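Local coordinates for protein acetylene hydratase (Pelobacter acetylenicus, PDB 2E7Z) that catalyses the non-redox hydration of acetylene to acetaldehyde, using a tungsten-bis(molybdopterin guanine dinucleotide) cofactor and a [4Fe-4S] cluster, at residues K379-M384 with N468-P473; L324-S329 with R374-K379. All blocks are in the same frame, centred on the assembly; numbering follows the deposited sequence.

Contact 1 (K379-M384 with N468-P473); sequences KYFHNM and NWEGIP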
loop_
_atom_site.group_PDB
_atom_site.type_symbol
_atom_site.label_atom_id
_atom_site.label_comp_id
_atom_site.label_asym_id
_atom_site.label_seq_id
_atom_site.Cartn_x
_atom_site.Cartn_y
_atom_site.Cartn_z
ATOM N N LYS A 379 -15.824 -8.463 15.240
ATOM C CA LYS A 379 -14.870 -9.511 15.593
ATOM C C LYS A 379 -13.711 -9.552 14.608
ATOM O O LYS A 379 -12.548 -9.660 15.006
ATOM C CB LYS A 379 -15.555 -10.868 15.621
ATOM C CG LYS A 379 -14.594 -12.013 15.892
ATOM C CD LYS A 379 -15.348 -13.306 16.081
ATOM C CE LYS A 379 -14.394 -14.464 16.132
ATOM N NZ LYS A 379 -15.143 -15.728 16.303
ATOM N N TYR A 380 -14.034 -9.480 13.315
ATOM C CA TYR A 380 -13.033 -9.471 12.259
ATOM C C TYR A 380 -12.945 -8.054 11.693
ATOM O O TYR A 380 -13.630 -7.721 10.730
ATOM C CB TYR A 380 -13.401 -10.464 11.144
ATOM C CG TYR A 380 -13.369 -11.895 11.610
ATOM C CD1 TYR A 380 -12.166 -12.590 11.689
ATOM C CD2 TYR A 380 -14.545 -12.550 11.994
ATOM C CE1 TYR A 380 -12.123 -13.900 12.080
ATOM C CE2 TYR A 380 -14.509 -13.876 12.427
ATOM C CZ TYR A 380 -13.285 -14.535 12.466
ATOM O OH TYR A 380 -13.178 -15.844 12.839
ATOM N N PHE A 381 -12.098 -7.221 12.287
ATOM C CA PHE A 381 -11.999 -5.812 11.960
ATOM C C PHE A 381 -11.020 -5.768 10.815
ATOM O O PHE A 381 -9.826 -5.951 10.985
ATOM C CB PHE A 381 -11.499 -5.056 13.200
ATOM C CG PHE A 381 -11.170 -3.605 12.982
ATOM C CD1 PHE A 381 -11.735 -2.849 11.967
ATOM C CD2 PHE A 381 -10.301 -2.964 13.876
ATOM C CE1 PHE A 381 -11.400 -1.504 11.817
ATOM C CE2 PHE A 381 -9.978 -1.615 13.742
ATOM C CZ PHE A 381 -10.536 -0.878 12.714
ATOM N N HIS A 382 -11.553 -5.549 9.610
ATOM C CA HIS A 382 -10.748 -5.495 8.381
ATOM C C HIS A 382 -10.157 -4.095 8.326
ATOM O O HIS A 382 -10.645 -3.234 7.599
ATOM C CB HIS A 382 -11.628 -5.775 7.168
ATOM C CG HIS A 382 -10.867 -5.860 5.891
ATOM N ND1 HIS A 382 -10.688 -4.768 5.069
ATOM C CD2 HIS A 382 -10.245 -6.903 5.291
ATOM C CE1 HIS A 382 -10.012 -5.150 3.994
ATOM N NE2 HIS A 382 -9.718 -6.434 4.111
ATOM N N ASN A 383 -9.103 -3.875 9.110
ATOM C CA ASN A 383 -8.514 -2.546 9.230
ATOM C C ASN A 383 -7.543 -2.271 8.088
ATOM O O ASN A 383 -6.433 -2.827 8.037
ATOM C CB ASN A 383 -7.853 -2.490 10.607
ATOM C CG ASN A 383 -7.411 -1.078 11.054
ATOM O OD1 ASN A 383 -6.623 -0.983 11.993
ATOM N ND2 ASN A 383 -7.895 -0.012 10.424
ATOM N N MET A 384 -7.996 -1.409 7.167
ATOM C CA MET A 384 -7.284 -1.007 5.929
ATOM C C MET A 384 -7.259 -2.166 4.938
ATOM O O MET A 384 -8.042 -2.158 3.981
ATOM C CB MET A 384 -5.872 -0.434 6.227
ATOM C CG MET A 384 -5.806 0.600 7.384
ATOM S SD MET A 384 -6.991 1.970 7.259
ATOM C CE MET A 384 -6.076 3.056 6.132
ATOM N N ASN A 468 -13.082 3.675 2.029
ATOM C CA ASN A 468 -12.895 2.325 1.513
ATOM C C ASN A 468 -11.653 1.593 1.976
ATOM O O ASN A 468 -11.377 0.467 1.551
ATOM C CB ASN A 468 -13.043 2.374 0.019
ATOM C CG ASN A 468 -14.472 2.730 -0.356
ATOM O OD1 ASN A 468 -14.757 3.815 -0.880
ATOM N ND2 ASN A 468 -15.396 1.848 0.014
ATOM N N TRP A 469 -10.953 2.244 2.907
ATOM C CA TRP A 469 -10.044 1.555 3.808
ATOM C C TRP A 469 -10.683 1.706 5.174
ATOM O O TRP A 469 -10.753 2.816 5.722
ATOM C CB TRP A 469 -8.659 2.202 3.794
ATOM C CG TRP A 469 -7.779 1.818 2.615
ATOM C CD1 TRP A 469 -7.869 0.700 1.840
ATOM C CD2 TRP A 469 -6.646 2.550 2.137
ATOM N NE1 TRP A 469 -6.858 0.692 0.906
ATOM C CE2 TRP A 469 -6.101 1.823 1.061
ATOM C CE3 TRP A 469 -6.054 3.770 2.500
ATOM C CZ2 TRP A 469 -4.993 2.268 0.350
ATOM C CZ3 TRP A 469 -4.958 4.205 1.786
ATOM C CH2 TRP A 469 -4.434 3.461 0.734
ATOM N N GLU A 470 -11.184 0.595 5.698
ATOM C CA GLU A 470 -11.935 0.647 6.947
ATOM C C GLU A 470 -11.009 0.940 8.098
ATOM O O GLU A 470 -10.038 0.208 8.347
ATOM C CB GLU A 470 -12.709 -0.648 7.133
ATOM C CG GLU A 470 -13.546 -0.673 8.416
ATOM C CD GLU A 470 -14.965 -1.205 8.219
ATOM O OE1 GLU A 470 -15.807 -0.467 7.665
ATOM O OE2 GLU A 470 -15.263 -2.347 8.644
ATOM N N GLY A 471 -11.309 2.035 8.785
ATOM C CA GLY A 471 -10.399 2.566 9.809
ATOM C C GLY A 471 -10.319 4.076 9.657
ATOM O O GLY A 471 -10.316 4.811 10.642
ATOM N N ILE A 472 -10.313 4.565 8.423
ATOM C CA ILE A 472 -10.237 6.009 8.221
ATOM C C ILE A 472 -11.470 6.647 8.874
ATOM O O ILE A 472 -12.582 6.233 8.596
ATOM C CB ILE A 472 -10.189 6.368 6.730
ATOM C CG1 ILE A 472 -8.989 5.713 6.047
ATOM C CG2 ILE A 472 -10.122 7.901 6.545
ATOM C CD1 ILE A 472 -8.948 5.941 4.523
ATOM N N PRO A 473 -11.265 7.612 9.790
ATOM C CA PRO A 473 -12.377 8.143 10.570
ATOM C C PRO A 473 -13.204 9.254 9.885
ATOM O O PRO A 473 -13.768 10.103 10.572
ATOM C CB PRO A 473 -11.679 8.690 11.819
ATOM C CG PRO A 473 -10.356 9.119 11.335
ATOM C CD PRO A 473 -9.966 8.162 10.237
HETATM O O HOH W 1 -10.783 -1.916 4.343
#
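Asn383 and Met384 both donate to the carbonyl oxygen of Glu470, where two irregular loops meet inside this tungsten enzyme of the DMSO reductase family. His382, just before them, is the centre of an inverse gamma turn.

Hydrogen bonds come first. Asn383 ND2 lies 3.0 Å from Glu470 O, in the carbonyl plane and on a lone pair. The acceptor also lies nearly in the Asn383 amide plane, and the N-H...O angle is 162°. Met384 N reaches Glu470 O at 2.9 Å, tilted 20° from the carbonyl plane. Asn383 OD1 accepts from Tyr153 N, so the amide is held at both ends. With an alanine here, Glu470 O would probably lose one of its two donors and Tyr153 N its acceptor.

One water is shared. It donates a hydrogen bond to Met384 O, accepts from Glu470 N and also bonds His382 ND1 in the ring plane.

Gly471 has no side chain; a CB would lie against Asn383 ND2 and the preceding carbonyl oxygen.

The apolar part is Met384 against Trp469, whose side chain lies about 6 Å from the tungsten ion and packs on the active-site Asp10. The Met384 chain bends at chi2 (-52°) and chi3, which turns its methyl back to the other loop. Met384 CE sits 3.6 Å from Trp469 CB. It is also 3.7 Å from Trp469 CE3. On Ile472 the same methyl, Met384 CE, meets CG1 at 3.9 Å.

Contact 2 (L324-S329 with R374-K379); sequences LGAPHS and RVYGVK
The hydroxyl of Tyr376 is hydrogen-bonded to the hydroxyl of Tyr544, and across the contact Gly325 O accepts from Ser152 OG. Gly325 O and Tyr376 OH themselves lie 3.1 Å apart. The Tyr544 hydroxyl holds the polar end of Tyr376.

The rest is apolar. Tyr376 points from the end of helix 369-376 toward the 324-329 loop. Its CG stands beside the backbone N, opposite the carbonyl carbon (chi1 -64°), and this carries the ring along the loop from Pro327 to Gly325. Ala326 CB touches Tyr376 CE1 at 3.6 Å. Pro327 CD packs on Tyr376 CD1 at 3.9 Å, with the proline crossing the tyrosine side chain at about a right angle. Val375, its neighbour in sequence, lays CG1 over the centre of one face of the Tyr376 ring, 3.6 Å above the plane.

A second, looser touch follows the turn of the chain. Val378 CG2 comes to 4.3 Å from Pro327 CG. Val378 also rests on Ser335 and Lys336 of the short helix 334-337.

The site is away from the cofactors. It joins the loop after strand 322-324 to the C-terminal end of helix 369-376. Gly377, the first residue to leave helical angles, has positive phi (72°), a common feature of glycines just after a helix.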
loop_
_atom_site.group_PDB
_atom_site.type_symbol
_atom_site.label_atom_id
_atom_site.label_comp_id
_atom_site.label_asym_id
_atom_site.label_seq_id
_atom_site.Cartn_x
_atom_site.Cartn_y
_atom_site.Cartn_z
ATOM N N LEU A 324 -6.769 6.975 16.658
ATOM C CA LEU A 324 -6.952 5.532 16.399
ATOM C C LEU A 324 -8.280 5.339 15.682
ATOM O O LEU A 324 -9.326 5.688 16.239
ATOM C CB LEU A 324 -6.903 4.729 17.701
ATOM C CG LEU A 324 -5.626 4.883 18.516
ATOM C CD1 LEU A 324 -5.686 3.960 19.711
ATOM C CD2 LEU A 324 -4.390 4.585 17.690
ATOM N N GLY A 325 -8.246 4.777 14.466
ATOM C CA GLY A 325 -9.453 4.672 13.630
ATOM C C GLY A 325 -10.411 3.576 14.060
ATOM O O GLY A 325 -10.202 2.872 15.043
ATOM N N ALA A 326 -11.482 3.438 13.299
ATOM C CA ALA A 326 -12.572 2.543 13.633
ATOM C C ALA A 326 -13.401 2.383 12.374
ATOM O O ALA A 326 -13.351 3.261 11.500
ATOM C CB ALA A 326 -13.453 3.178 14.693
ATOM N N PRO A 327 -14.245 1.335 12.320
ATOM C CA PRO A 327 -15.317 1.334 11.316
ATOM C C PRO A 327 -16.126 2.625 11.442
ATOM O O PRO A 327 -16.339 3.105 12.560
ATOM C CB PRO A 327 -16.146 0.100 11.685
ATOM C CG PRO A 327 -15.166 -0.824 12.408
ATOM C CD PRO A 327 -14.329 0.163 13.219
ATOM N N HIS A 328 -16.544 3.210 10.322
ATOM C CA HIS A 328 -17.196 4.517 10.398
ATOM C C HIS A 328 -18.492 4.397 11.202
ATOM O O HIS A 328 -19.292 3.484 10.967
ATOM C CB HIS A 328 -17.496 5.026 8.990
ATOM C CG HIS A 328 -17.814 6.488 8.924
ATOM N ND1 HIS A 328 -18.947 7.049 9.492
ATOM C CD2 HIS A 328 -17.136 7.511 8.351
ATOM C CE1 HIS A 328 -18.952 8.352 9.248
ATOM N NE2 HIS A 328 -17.863 8.655 8.565
ATOM N N SER A 329 -18.683 5.293 12.174
ATOM C CA SER A 329 -19.816 5.195 13.083
ATOM C C SER A 329 -21.175 5.340 12.416
ATOM O O SER A 329 -22.171 4.885 12.972
ATOM C CB SER A 329 -19.688 6.234 14.226
ATOM O OG SER A 329 -19.696 7.545 13.673
ATOM N N ARG A 374 -14.916 -6.435 21.334
ATOM C CA ARG A 374 -15.165 -5.684 22.566
ATOM C C ARG A 374 -15.184 -4.180 22.303
ATOM O O ARG A 374 -16.100 -3.467 22.749
ATOM C CB ARG A 374 -14.106 -6.049 23.620
ATOM C CG ARG A 374 -14.266 -5.307 24.967
ATOM C CD ARG A 374 -13.086 -5.602 25.902
ATOM N NE ARG A 374 -11.813 -4.942 25.560
ATOM C CZ ARG A 374 -11.543 -3.656 25.801
ATOM N NH1 ARG A 374 -12.467 -2.879 26.360
ATOM N NH2 ARG A 374 -10.357 -3.136 25.487
ATOM N N VAL A 375 -14.193 -3.706 21.549
ATOM C CA VAL A 375 -13.965 -2.277 21.393
ATOM C C VAL A 375 -14.743 -1.711 20.191
ATOM O O VAL A 375 -15.302 -0.601 20.258
ATOM C CB VAL A 375 -12.450 -1.979 21.234
ATOM C CG1 VAL A 375 -12.200 -0.502 20.813
ATOM C CG2 VAL A 375 -11.697 -2.369 22.531
ATOM N N TYR A 376 -14.770 -2.465 19.090
ATOM C CA TYR A 376 -15.357 -1.970 17.836
ATOM C C TYR A 376 -16.679 -2.632 17.460
ATOM O O TYR A 376 -17.353 -2.185 16.522
ATOM C CB TYR A 376 -14.330 -2.096 16.694
ATOM C CG TYR A 376 -13.116 -1.223 16.910
ATOM C CD1 TYR A 376 -13.227 0.172 16.942
ATOM C CD2 TYR A 376 -11.853 -1.785 17.110
ATOM C CE1 TYR A 376 -12.133 0.965 17.190
ATOM C CE2 TYR A 376 -10.745 -0.986 17.331
ATOM C CZ TYR A 376 -10.886 0.380 17.394
ATOM O OH TYR A 376 -9.784 1.168 17.631
ATOM N N GLY A 377 -17.056 -3.693 18.168
ATOM C CA GLY A 377 -18.271 -4.418 17.845
ATOM C C GLY A 377 -18.144 -5.232 16.569
ATOM O O GLY A 377 -19.137 -5.644 15.979
ATOM N N VAL A 378 -16.902 -5.459 16.149
ATOM C CA VAL A 378 -16.608 -6.195 14.924
ATOM C C VAL A 378 -15.499 -7.175 15.258
ATOM O O VAL A 378 -14.375 -6.765 15.532
ATOM C CB VAL A 378 -16.170 -5.241 13.778
ATOM C CG1 VAL A 378 -15.668 -6.018 12.614
ATOM C CG2 VAL A 378 -17.350 -4.385 13.341
ATOM N N LYS A 379 -15.824 -8.463 15.240
ATOM C CA LYS A 379 -14.870 -9.511 15.593
ATOM C C LYS A 379 -13.711 -9.552 14.608
ATOM O O LYS A 379 -12.548 -9.660 15.006
ATOM C CB LYS A 379 -15.555 -10.868 15.621
ATOM C CG LYS A 379 -14.594 -12.013 15.892
ATOM C CD LYS A 379 -15.348 -13.306 16.081
ATOM C CE LYS A 379 -14.394 -14.464 16.132
ATOM N NZ LYS A 379 -15.143 -15.728 16.303
#

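From the N terminus, contact 2 comes first. It closes a loop of 44 residues that holds helices 334-337, 345-350 and 362-365 and most of 369-376. Contact 1 follows in series. Its own loop, 83 residues long, includes helix 391-400 and three parallel strands of the seven-stranded mixed sheet. The two loops neither nest nor cross, and they meet at Lys379, which belongs to both contacts. In space the centres are 8 Å apart. Gly471 O probably accepts a hydrogen bond from Ala326 N. Phe381 packs against both Pro327 and Tyr376. Together they tie helix 369-376 to the loop that carries Trp469 near the tungsten.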